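Local coordinates for protein glucose-6-phosphate 1-dehydrogenase (Kluyveromyces lactis, PDB 7E6I) that catalyses the NADP(+)-dependent oxidation of glucose 6-phosphate to 6-phosphogluconolactone, the first step of the oxidative pentose phosphate pathway, at residues A[120-125]-A[149-154]; A[11-16]-A[42-47]; A[177-182]-A[425-430]. All blocks are in the same frame, centred on the assembly; numbering follows the deposited sequence.

Contact 1: A[120-125]-A[149-154]; sequences FYLALP and VIVEKP. With BG6 (6-O-phosphono-beta-D-glucopyranose), chain B.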
loop_
_atom_site.group_PDB
_atom_site.type_symbol
_atom_site.label_atom_id
_atom_site.label_comp_id
_atom_site.label_asym_id
_atom_site.label_seq_id
_atom_site.Cartn_x
_atom_site.Cartn_y
_atom_site.Cartn_z
ATOM N N PHE A 120 -17.050 -4.949 -9.321
ATOM C CA PHE A 120 -17.645 -4.693 -8.013
ATOM C C PHE A 120 -16.558 -4.187 -7.076
ATOM O O PHE A 120 -15.656 -4.945 -6.702
ATOM C CB PHE A 120 -18.292 -5.958 -7.459
ATOM C CG PHE A 120 -19.408 -6.479 -8.304
ATOM C CD1 PHE A 120 -20.671 -5.908 -8.240
ATOM C CD2 PHE A 120 -19.191 -7.526 -9.184
ATOM C CE1 PHE A 120 -21.705 -6.383 -9.029
ATOM C CE2 PHE A 120 -20.222 -8.006 -9.978
ATOM C CZ PHE A 120 -21.478 -7.432 -9.905
ATOM N N TYR A 121 -16.636 -2.913 -6.703
ATOM C CA TYR A 121 -15.724 -2.341 -5.715
ATOM C C TYR A 121 -16.377 -2.423 -4.338
ATOM O O TYR A 121 -17.424 -1.808 -4.109
ATOM C CB TYR A 121 -15.373 -0.890 -6.062
ATOM C CG TYR A 121 -14.150 -0.385 -5.334
ATOM C CD1 TYR A 121 -14.126 -0.301 -3.937
ATOM C CD2 TYR A 121 -13.007 -0.011 -6.038
ATOM C CE1 TYR A 121 -13.002 0.143 -3.266
ATOM C CE2 TYR A 121 -11.874 0.435 -5.374
ATOM C CZ TYR A 121 -11.872 0.515 -3.994
ATOM O OH TYR A 121 -10.739 0.961 -3.338
ATOM N N LEU A 122 -15.745 -3.147 -3.412
ATOM C CA LEU A 122 -16.355 -3.430 -2.107
ATOM C C LEU A 122 -15.748 -2.524 -1.033
ATOM O O LEU A 122 -14.877 -2.920 -0.259
ATOM C CB LEU A 122 -16.186 -4.906 -1.753
ATOM C CG LEU A 122 -17.219 -5.922 -2.238
ATOM C CD1 LEU A 122 -17.535 -5.753 -3.705
ATOM C CD2 LEU A 122 -16.719 -7.322 -1.964
ATOM N N ALA A 123 -16.242 -1.284 -0.969
ATOM C CA ALA A 123 -15.720 -0.295 -0.021
ATOM C C ALA A 123 -16.298 -0.533 1.375
ATOM O O ALA A 123 -16.982 0.306 1.959
ATOM C CB ALA A 123 -16.025 1.112 -0.507
ATOM N N LEU A 124 -16.000 -1.704 1.916
ATOM C CA LEU A 124 -16.643 -2.199 3.122
ATOM C C LEU A 124 -15.600 -2.880 3.980
ATOM O O LEU A 124 -14.542 -3.285 3.479
ATOM C CB LEU A 124 -17.769 -3.190 2.776
ATOM C CG LEU A 124 -18.967 -2.637 2.001
ATOM C CD1 LEU A 124 -19.763 -3.748 1.360
ATOM C CD2 LEU A 124 -19.842 -1.833 2.943
ATOM N N PRO A 125 -15.847 -3.018 5.281
ATOM C CA PRO A 125 -14.951 -3.807 6.129
ATOM C C PRO A 125 -15.150 -5.290 5.870
ATOM O O PRO A 125 -16.199 -5.704 5.352
ATOM C CB PRO A 125 -15.384 -3.425 7.551
ATOM C CG PRO A 125 -16.815 -3.036 7.402
ATOM C CD PRO A 125 -16.947 -2.409 6.053
ATOM N N VAL A 149 -14.043 -8.455 -8.536
ATOM C CA VAL A 149 -14.366 -7.762 -7.297
ATOM C C VAL A 149 -13.076 -7.255 -6.658
ATOM O O VAL A 149 -12.077 -7.977 -6.589
ATOM C CB VAL A 149 -15.197 -8.635 -6.332
ATOM C CG1 VAL A 149 -15.228 -10.099 -6.769
ATOM C CG2 VAL A 149 -14.727 -8.477 -4.889
ATOM N N ILE A 150 -13.099 -5.995 -6.234
ATOM C CA ILE A 150 -12.003 -5.361 -5.523
ATOM C C ILE A 150 -12.336 -5.349 -4.040
ATOM O O ILE A 150 -13.420 -4.902 -3.643
ATOM C CB ILE A 150 -11.767 -3.931 -6.031
ATOM C CG1 ILE A 150 -11.272 -3.939 -7.471
ATOM C CG2 ILE A 150 -10.778 -3.214 -5.145
ATOM C CD1 ILE A 150 -11.461 -2.608 -8.155
ATOM N N VAL A 151 -11.410 -5.841 -3.219
ATOM C CA VAL A 151 -11.457 -5.648 -1.781
ATOM C C VAL A 151 -10.120 -5.083 -1.335
ATOM O O VAL A 151 -9.081 -5.287 -1.969
ATOM C CB VAL A 151 -11.785 -6.938 -0.999
ATOM C CG1 VAL A 151 -13.293 -7.115 -0.900
ATOM C CG2 VAL A 151 -11.133 -8.144 -1.642
ATOM N N GLU A 152 -10.163 -4.377 -0.213
ATOM C CA GLU A 152 -9.039 -3.606 0.284
ATOM C C GLU A 152 -8.618 -4.131 1.650
ATOM O O GLU A 152 -9.445 -4.634 2.415
ATOM C CB GLU A 152 -9.425 -2.132 0.373
ATOM C CG GLU A 152 -8.281 -1.214 0.679
ATOM C CD GLU A 152 -8.612 0.232 0.382
ATOM O OE1 GLU A 152 -9.655 0.508 -0.292
ATOM O OE2 GLU A 152 -7.808 1.085 0.832
ATOM N N LYS A 153 -7.326 -4.020 1.951
ATOM C CA LYS A 153 -6.833 -4.494 3.231
ATOM C C LYS A 153 -7.478 -3.685 4.358
ATOM O O LYS A 153 -7.853 -2.528 4.162
ATOM C CB LYS A 153 -5.305 -4.393 3.287
ATOM C CG LYS A 153 -4.758 -2.980 3.476
ATOM C CD LYS A 153 -4.345 -2.715 4.928
ATOM C CE LYS A 153 -3.549 -1.395 5.075
ATOM N NZ LYS A 153 -3.603 -0.816 6.469
ATOM N N PRO A 154 -7.605 -4.261 5.566
ATOM C CA PRO A 154 -7.053 -5.530 6.052
ATOM C C PRO A 154 -7.868 -6.771 5.688
ATOM O O PRO A 154 -9.101 -6.724 5.631
ATOM C CB PRO A 154 -7.051 -5.325 7.566
ATOM C CG PRO A 154 -8.279 -4.519 7.797
ATOM C CD PRO A 154 -8.470 -3.641 6.583
HETATM C C1 BG6 B . -3.165 3.202 6.267
HETATM C C2 BG6 B . -2.900 3.213 7.771
HETATM O O1 BG6 B . -3.166 1.943 5.722
HETATM O O5 BG6 B . -2.083 3.977 5.574
HETATM C C3 BG6 B . -2.793 4.602 8.297
HETATM O O2 BG6 B . -3.922 2.507 8.487
HETATM C C4 BG6 B . -1.701 5.357 7.611
HETATM O O3 BG6 B . -2.482 4.582 9.716
HETATM C C5 BG6 B . -1.915 5.352 6.097
HETATM O O4 BG6 B . -1.678 6.695 8.123
HETATM C C6 BG6 B . -0.763 5.944 5.333
HETATM O O6 BG6 B . -1.074 5.868 3.953
HETATM P P BG6 B . -0.493 7.063 2.957
HETATM O O1P BG6 B . 0.990 7.046 3.273
HETATM O O2P BG6 B . -1.159 8.363 3.322
HETATM O O3P BG6 B . -0.766 6.793 1.478
#
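Y121 lays its ring along the sheet past its bridge partner I150, and the hydroxyl reaches as far as the carboxylate of E152. This Y121 OH to E152 OE1 bond is weak at 3.3 Å; OE1 lies near the ring plane, with the carboxylate turned 79° against it. Y121 has CG anti to the backbone N and beside the residue's own carbonyl carbon (chi1 -163°), which turns a face of the ring to I150. CG2 of I150 sits over that face, 4.0 Å from the Y121 ring centroid, as a CH-pi contact displaced toward the rim, while I150 CD1 meets Y121 CD2 at 3.7 Å. With an alanine here, the I150 methyl groups would probably lose the surface they rest on and E152 OE1 its hydroxyl partner. The backbones run parallel, and I150 bonds to both neighbours of Y121: I150 N gives to F120 O at 2.8 Å, and L122 N gives to I150 O at 2.9 Å. The side chain of L122 lies alongside that of V151, its CD2 3.6 Å from V151 CG1, and L122 CD2 also touches V149 CG2. Helix 126-139 packs on L122 and V151. Just past E152, K153 NZ donates to O1 of the bound glucose 6-phosphate, 2.9 Å away, and a cis peptide leads into P154. This is a beta-alpha-beta unit of the Rossmann-type domain, with the substrate-binding lysine at the carboxyl end of its strand.

Contact 2: A[11-16]-A[42-47]; sequences ITIFGA and TKIIGY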
loop_
_atom_site.group_PDB
_atom_site.type_symbol
_atom_site.label_atom_id
_atom_site.label_comp_id
_atom_site.label_asym_id
_atom_site.label_seq_id
_atom_site.Cartn_x
_atom_site.Cartn_y
_atom_site.Cartn_z
ATOM N N ILE A 11 -19.734 -0.535 -13.162
ATOM C CA ILE A 11 -18.977 -0.522 -11.925
ATOM C C ILE A 11 -19.969 -0.279 -10.799
ATOM O O ILE A 11 -20.597 0.785 -10.742
ATOM C CB ILE A 11 -17.884 0.557 -11.956
ATOM C CG1 ILE A 11 -16.858 0.245 -13.049
ATOM C CG2 ILE A 11 -17.209 0.688 -10.615
ATOM C CD1 ILE A 11 -15.959 1.435 -13.401
ATOM N N THR A 12 -20.123 -1.257 -9.908
ATOM C CA THR A 12 -20.934 -1.093 -8.706
ATOM C C THR A 12 -20.021 -0.905 -7.500
ATOM O O THR A 12 -19.166 -1.753 -7.230
ATOM C CB THR A 12 -21.855 -2.290 -8.482
ATOM O OG1 THR A 12 -22.567 -2.589 -9.685
ATOM C CG2 THR A 12 -22.841 -1.983 -7.380
ATOM N N ILE A 13 -20.220 0.190 -6.769
ATOM C CA ILE A 13 -19.451 0.497 -5.562
ATOM C C ILE A 13 -20.341 0.193 -4.364
ATOM O O ILE A 13 -21.232 0.975 -4.022
ATOM C CB ILE A 13 -18.968 1.952 -5.533
ATOM C CG1 ILE A 13 -18.046 2.249 -6.711
ATOM C CG2 ILE A 13 -18.226 2.240 -4.239
ATOM C CD1 ILE A 13 -18.786 2.705 -7.940
ATOM N N PHE A 14 -20.091 -0.936 -3.713
ATOM C CA PHE A 14 -20.798 -1.267 -2.488
ATOM C C PHE A 14 -20.240 -0.464 -1.319
ATOM O O PHE A 14 -19.048 -0.148 -1.266
ATOM C CB PHE A 14 -20.698 -2.760 -2.202
ATOM C CG PHE A 14 -21.657 -3.593 -3.011
ATOM C CD1 PHE A 14 -21.350 -3.968 -4.312
ATOM C CD2 PHE A 14 -22.862 -4.009 -2.469
ATOM C CE1 PHE A 14 -22.234 -4.741 -5.054
ATOM C CE2 PHE A 14 -23.743 -4.778 -3.204
ATOM C CZ PHE A 14 -23.432 -5.145 -4.500
ATOM N N GLY A 15 -21.119 -0.134 -0.375
ATOM C CA GLY A 15 -20.750 0.779 0.685
ATOM C C GLY A 15 -20.677 2.212 0.217
ATOM O O GLY A 15 -19.907 3.002 0.770
ATOM N N ALA A 16 -21.468 2.574 -0.796
ATOM C CA ALA A 16 -21.246 3.822 -1.519
ATOM C C ALA A 16 -21.393 5.064 -0.650
ATOM O O ALA A 16 -20.860 6.117 -1.007
ATOM C CB ALA A 16 -22.203 3.910 -2.700
ATOM N N THR A 42 -19.759 3.960 -19.388
ATOM C CA THR A 42 -19.600 3.181 -18.172
ATOM C C THR A 42 -20.750 3.496 -17.233
ATOM O O THR A 42 -21.024 4.670 -16.964
ATOM C CB THR A 42 -18.272 3.516 -17.487
ATOM O OG1 THR A 42 -17.175 3.067 -18.296
ATOM C CG2 THR A 42 -18.192 2.857 -16.113
ATOM N N LYS A 43 -21.411 2.463 -16.715
ATOM C CA LYS A 43 -22.483 2.676 -15.748
ATOM C C LYS A 43 -21.936 2.549 -14.327
ATOM O O LYS A 43 -21.500 1.470 -13.915
ATOM C CB LYS A 43 -23.643 1.707 -15.974
ATOM C CG LYS A 43 -24.892 2.102 -15.189
ATOM C CD LYS A 43 -26.186 1.610 -15.834
ATOM C CE LYS A 43 -27.403 2.172 -15.118
ATOM N NZ LYS A 43 -26.997 3.123 -14.038
ATOM N N ILE A 44 -21.977 3.643 -13.574
ATOM C CA ILE A 44 -21.476 3.671 -12.205
ATOM C C ILE A 44 -22.661 3.644 -11.250
ATOM O O ILE A 44 -23.495 4.558 -11.258
ATOM C CB ILE A 44 -20.594 4.901 -11.957
ATOM C CG1 ILE A 44 -19.527 4.997 -13.044
ATOM C CG2 ILE A 44 -19.926 4.797 -10.622
ATOM C CD1 ILE A 44 -18.534 6.093 -12.815
ATOM N N ILE A 45 -22.722 2.607 -10.414
ATOM C CA ILE A 45 -23.835 2.367 -9.493
ATOM C C ILE A 45 -23.301 2.300 -8.065
ATOM O O ILE A 45 -22.452 1.449 -7.754
ATOM C CB ILE A 45 -24.578 1.066 -9.820
ATOM C CG1 ILE A 45 -25.099 1.056 -11.253
ATOM C CG2 ILE A 45 -25.699 0.853 -8.841
ATOM C CD1 ILE A 45 -25.671 -0.287 -11.648
ATOM N N GLY A 46 -23.827 3.150 -7.193
ATOM C CA GLY A 46 -23.507 3.105 -5.788
ATOM C C GLY A 46 -24.601 2.396 -5.015
ATOM O O GLY A 46 -25.765 2.777 -5.089
ATOM N N TYR A 47 -24.213 1.371 -4.260
ATOM C CA TYR A 47 -25.132 0.547 -3.482
ATOM C C TYR A 47 -24.790 0.665 -2.001
ATOM O O TYR A 47 -23.617 0.577 -1.625
ATOM C CB TYR A 47 -25.048 -0.920 -3.952
ATOM C CG TYR A 47 -26.007 -1.923 -3.328
ATOM C CD1 TYR A 47 -25.895 -2.295 -1.995
ATOM C CD2 TYR A 47 -26.986 -2.544 -4.094
ATOM C CE1 TYR A 47 -26.757 -3.226 -1.437
ATOM C CE2 TYR A 47 -27.850 -3.477 -3.543
ATOM C CZ TYR A 47 -27.732 -3.815 -2.218
ATOM O OH TYR A 47 -28.594 -4.741 -1.670
#
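Y47 O is gripped by two successive backbone N-H groups where the strand 11-14 gives way to a loop: A16 N donates at 3.0 Å in an almost straight bond (173°), and G15 N adds a weak, strongly bent one. The donor A16 N stands above the Y47 carbonyl plane. This is the first beta-alpha-beta unit of the Rossmann-type domain, and G15 and A16 open the glycine-rich turn that, by analogy with relatives, probably binds NADP(+). G15 adopts a positive phi, a conformation that favours glycine. Upstream the parallel ladder is regular: I11 N gives to K43 O, I45 N to I11 O, I13 N to I45 O at 2.7 Å, and Y47 N to I13 O. The aromatic rings of F14 and Y47 meet on the face they share with T12 and I45. They lean together obliquely, planes 37° apart, F14 CE2 lying over one face of the Y47 ring while Y47 CB sits over a face of the F14 ring. A first torsion near 180° (chi1 -176°) swings the Y47 ring to the side of its carbonyl carbon, where F14 lies; its hydroxyl is held by P90 O. Helix 94-110 packs on F14 and I45. On the reverse face, toward helix 19-34, I13 and I44 lie side by side, I13 CD1 3.6 Å from I44 CG2. With no side chain at G46, the methyl of A16 can sit directly against the strand, its CB 3.4 Å from G46 CA.

Contact 3: A[177-182]-A[425-430]; sequences ELFRID and GDHSNF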
loop_
_atom_site.group_PDB
_atom_site.type_symbol
_atom_site.label_atom_id
_atom_site.label_comp_id
_atom_site.label_asym_id
_atom_site.label_seq_id
_atom_site.Cartn_x
_atom_site.Cartn_y
_atom_site.Cartn_z
ATOM N N GLU A 177 -10.552 -13.434 -10.411
ATOM C CA GLU A 177 -11.612 -12.446 -10.254
ATOM C C GLU A 177 -11.396 -11.510 -9.067
ATOM O O GLU A 177 -12.036 -10.450 -9.002
ATOM C CB GLU A 177 -12.960 -13.157 -10.090
ATOM C CG GLU A 177 -13.280 -14.141 -11.216
ATOM C CD GLU A 177 -14.358 -15.152 -10.839
ATOM O OE1 GLU A 177 -15.338 -15.281 -11.608
ATOM O OE2 GLU A 177 -14.220 -15.816 -9.780
ATOM N N LEU A 178 -10.518 -11.882 -8.133
ATOM C CA LEU A 178 -10.267 -11.135 -6.905
ATOM C C LEU A 178 -9.145 -10.119 -7.103
ATOM O O LEU A 178 -8.083 -10.452 -7.638
ATOM C CB LEU A 178 -9.889 -12.115 -5.798
ATOM C CG LEU A 178 -10.810 -12.298 -4.600
ATOM C CD1 LEU A 178 -12.168 -11.639 -4.835
ATOM C CD2 LEU A 178 -10.928 -13.776 -4.279
ATOM N N PHE A 179 -9.364 -8.887 -6.658
ATOM C CA PHE A 179 -8.334 -7.848 -6.740
ATOM C C PHE A 179 -8.163 -7.238 -5.350
ATOM O O PHE A 179 -8.881 -6.299 -4.985
ATOM C CB PHE A 179 -8.695 -6.806 -7.774
ATOM C CG PHE A 179 -8.516 -7.270 -9.195
ATOM C CD1 PHE A 179 -9.420 -8.154 -9.769
ATOM C CD2 PHE A 179 -7.429 -6.831 -9.957
ATOM C CE1 PHE A 179 -9.252 -8.581 -11.077
ATOM C CE2 PHE A 179 -7.251 -7.251 -11.258
ATOM C CZ PHE A 179 -8.166 -8.123 -11.827
ATOM N N ARG A 180 -7.217 -7.783 -4.579
ATOM C CA ARG A 180 -6.962 -7.341 -3.212
ATOM C C ARG A 180 -5.998 -6.167 -3.222
ATOM O O ARG A 180 -4.888 -6.263 -3.750
ATOM C CB ARG A 180 -6.377 -8.471 -2.364
ATOM C CG ARG A 180 -7.311 -9.627 -2.060
ATOM C CD ARG A 180 -6.619 -10.620 -1.132
ATOM N NE ARG A 180 -7.216 -11.951 -1.160
ATOM C CZ ARG A 180 -7.061 -12.828 -2.153
ATOM N NH1 ARG A 180 -6.321 -12.520 -3.202
ATOM N NH2 ARG A 180 -7.639 -14.025 -2.092
ATOM N N ILE A 181 -6.403 -5.083 -2.597
ATOM C CA ILE A 181 -5.687 -3.824 -2.675
ATOM C C ILE A 181 -4.826 -3.630 -1.435
ATOM O O ILE A 181 -5.310 -3.739 -0.296
ATOM C CB ILE A 181 -6.658 -2.649 -2.852
ATOM C CG1 ILE A 181 -7.064 -2.529 -4.319
ATOM C CG2 ILE A 181 -6.018 -1.343 -2.342
ATOM C CD1 ILE A 181 -7.862 -1.272 -4.609
ATOM N N ASP A 182 -3.538 -3.366 -1.675
ATOM C CA ASP A 182 -2.658 -2.610 -0.786
ATOM C C ASP A 182 -2.331 -1.334 -1.553
ATOM O O ASP A 182 -1.688 -1.391 -2.609
ATOM C CB ASP A 182 -1.407 -3.424 -0.455
ATOM C CG ASP A 182 -0.490 -2.733 0.545
ATOM O OD1 ASP A 182 -0.207 -1.515 0.384
ATOM O OD2 ASP A 182 -0.033 -3.427 1.488
ATOM N N GLY A 425 -7.602 -5.843 -16.007
ATOM C CA GLY A 425 -7.374 -7.231 -15.635
ATOM C C GLY A 425 -5.963 -7.589 -15.191
ATOM O O GLY A 425 -5.623 -8.778 -15.148
ATOM N N ASP A 426 -5.134 -6.602 -14.831
ATOM C CA ASP A 426 -3.721 -6.832 -14.517
ATOM C C ASP A 426 -3.544 -6.991 -13.008
ATOM O O ASP A 426 -3.688 -6.017 -12.260
ATOM C CB ASP A 426 -2.872 -5.678 -15.052
ATOM C CG ASP A 426 -1.387 -5.868 -14.797
ATOM O OD1 ASP A 426 -0.998 -6.827 -14.080
ATOM O OD2 ASP A 426 -0.593 -5.064 -15.344
ATOM N N HIS A 427 -3.186 -8.203 -12.564
ATOM C CA HIS A 427 -3.058 -8.492 -11.137
ATOM C C HIS A 427 -1.720 -8.053 -10.533
ATOM O O HIS A 427 -1.483 -8.333 -9.349
ATOM C CB HIS A 427 -3.272 -9.984 -10.881
ATOM C CG HIS A 427 -4.713 -10.375 -10.815
ATOM N ND1 HIS A 427 -5.399 -10.880 -11.901
ATOM C CD2 HIS A 427 -5.609 -10.310 -9.797
ATOM C CE1 HIS A 427 -6.649 -11.128 -11.548
ATOM N NE2 HIS A 427 -6.803 -10.793 -10.277
ATOM N N SER A 428 -0.880 -7.337 -11.291
ATOM C CA SER A 428 0.509 -7.114 -10.887
ATOM C C SER A 428 0.598 -6.346 -9.577
ATOM O O SER A 428 1.480 -6.606 -8.755
ATOM C CB SER A 428 1.250 -6.354 -11.980
ATOM O OG SER A 428 1.286 -7.127 -13.157
ATOM N N ASN A 429 -0.320 -5.407 -9.359
ATOM C CA ASN A 429 -0.305 -4.547 -8.187
ATOM C C ASN A 429 -1.368 -4.931 -7.165
ATOM O O ASN A 429 -1.870 -4.063 -6.443
ATOM C CB ASN A 429 -0.487 -3.098 -8.628
ATOM C CG ASN A 429 0.558 -2.672 -9.641
ATOM O OD1 ASN A 429 1.656 -3.207 -9.651
ATOM N ND2 ASN A 429 0.218 -1.716 -10.499
ATOM N N PHE A 430 -1.719 -6.212 -7.074
ATOM C CA PHE A 430 -2.700 -6.662 -6.099
ATOM C C PHE A 430 -2.174 -7.898 -5.377
ATOM O O PHE A 430 -1.358 -8.646 -5.922
ATOM C CB PHE A 430 -4.040 -6.952 -6.765
ATOM C CG PHE A 430 -4.606 -5.781 -7.515
ATOM C CD1 PHE A 430 -4.234 -5.533 -8.828
ATOM C CD2 PHE A 430 -5.514 -4.933 -6.910
ATOM C CE1 PHE A 430 -4.760 -4.446 -9.510
ATOM C CE2 PHE A 430 -6.048 -3.856 -7.585
ATOM C CZ PHE A 430 -5.680 -3.605 -8.881
HETATM O O HOH W 1 -3.279 -3.084 -4.403
#
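An aromatic cluster of F179, H427 and F430 joins the outermost strand 178-181 of the parallel sheet to the loop between helices 414-423 and 433-451. H427 lies over one face of F179 as an offset stack, centroids 3.9 Å apart and planes at 19°, with H427 NE2 and CE1 over the F179 CE1-CZ rim. The same imidazole points NE2 edge-on at L178 O, 3.0 Å away; this hydrogen bond, in the H427 ring plane but above the L178 carbonyl plane, helps hold the ring's rotation. F430 meets F179 T-shaped, planes at 86°: F179 CD2 stands over the centre of the F430 face, 3.6 Å from F430 CE1. In the fold this contact is a seam, joining the edge strand of the Rossmann-type sheet to a loop of the C-terminal domain. I181 CG1 touches F430 CE2 at 3.7 Å, alongside and pointing the same way. F430 CB packs against R180 O. On the loop side an Asx turn, S428 N to D426 OD1, shapes the chain around H427. One water bridges D182 N and N429 O, while D182 OD1 is hydrogen-bonded to ND1 of H245, the probable proton acceptor.

From the N terminus, contact 2 comes first: strand 10-14, helix 19-34 and strand 43-48 make a crossover closed by pairing 11-16 with 42-47. Contact 1 closes a second crossover around helix 126-139. Contact 3 then spans 242 residues, bringing the loop at 425-430 back to strand 178-181 and so tying the C-terminal region to the Rossmann-type sheet. The three loops follow in series; none nests in or crosses another. In space, the strands of contact 1 lie between those of contact 2 and strand 178-181 in one parallel sheet. T12 and F14 probably bond to Y121 through backbone atoms, and V149 O and V151 O probably accept from F179 N and I181 N. Contacts 2 and 3 stay about 11 Å apart at their nearest atoms.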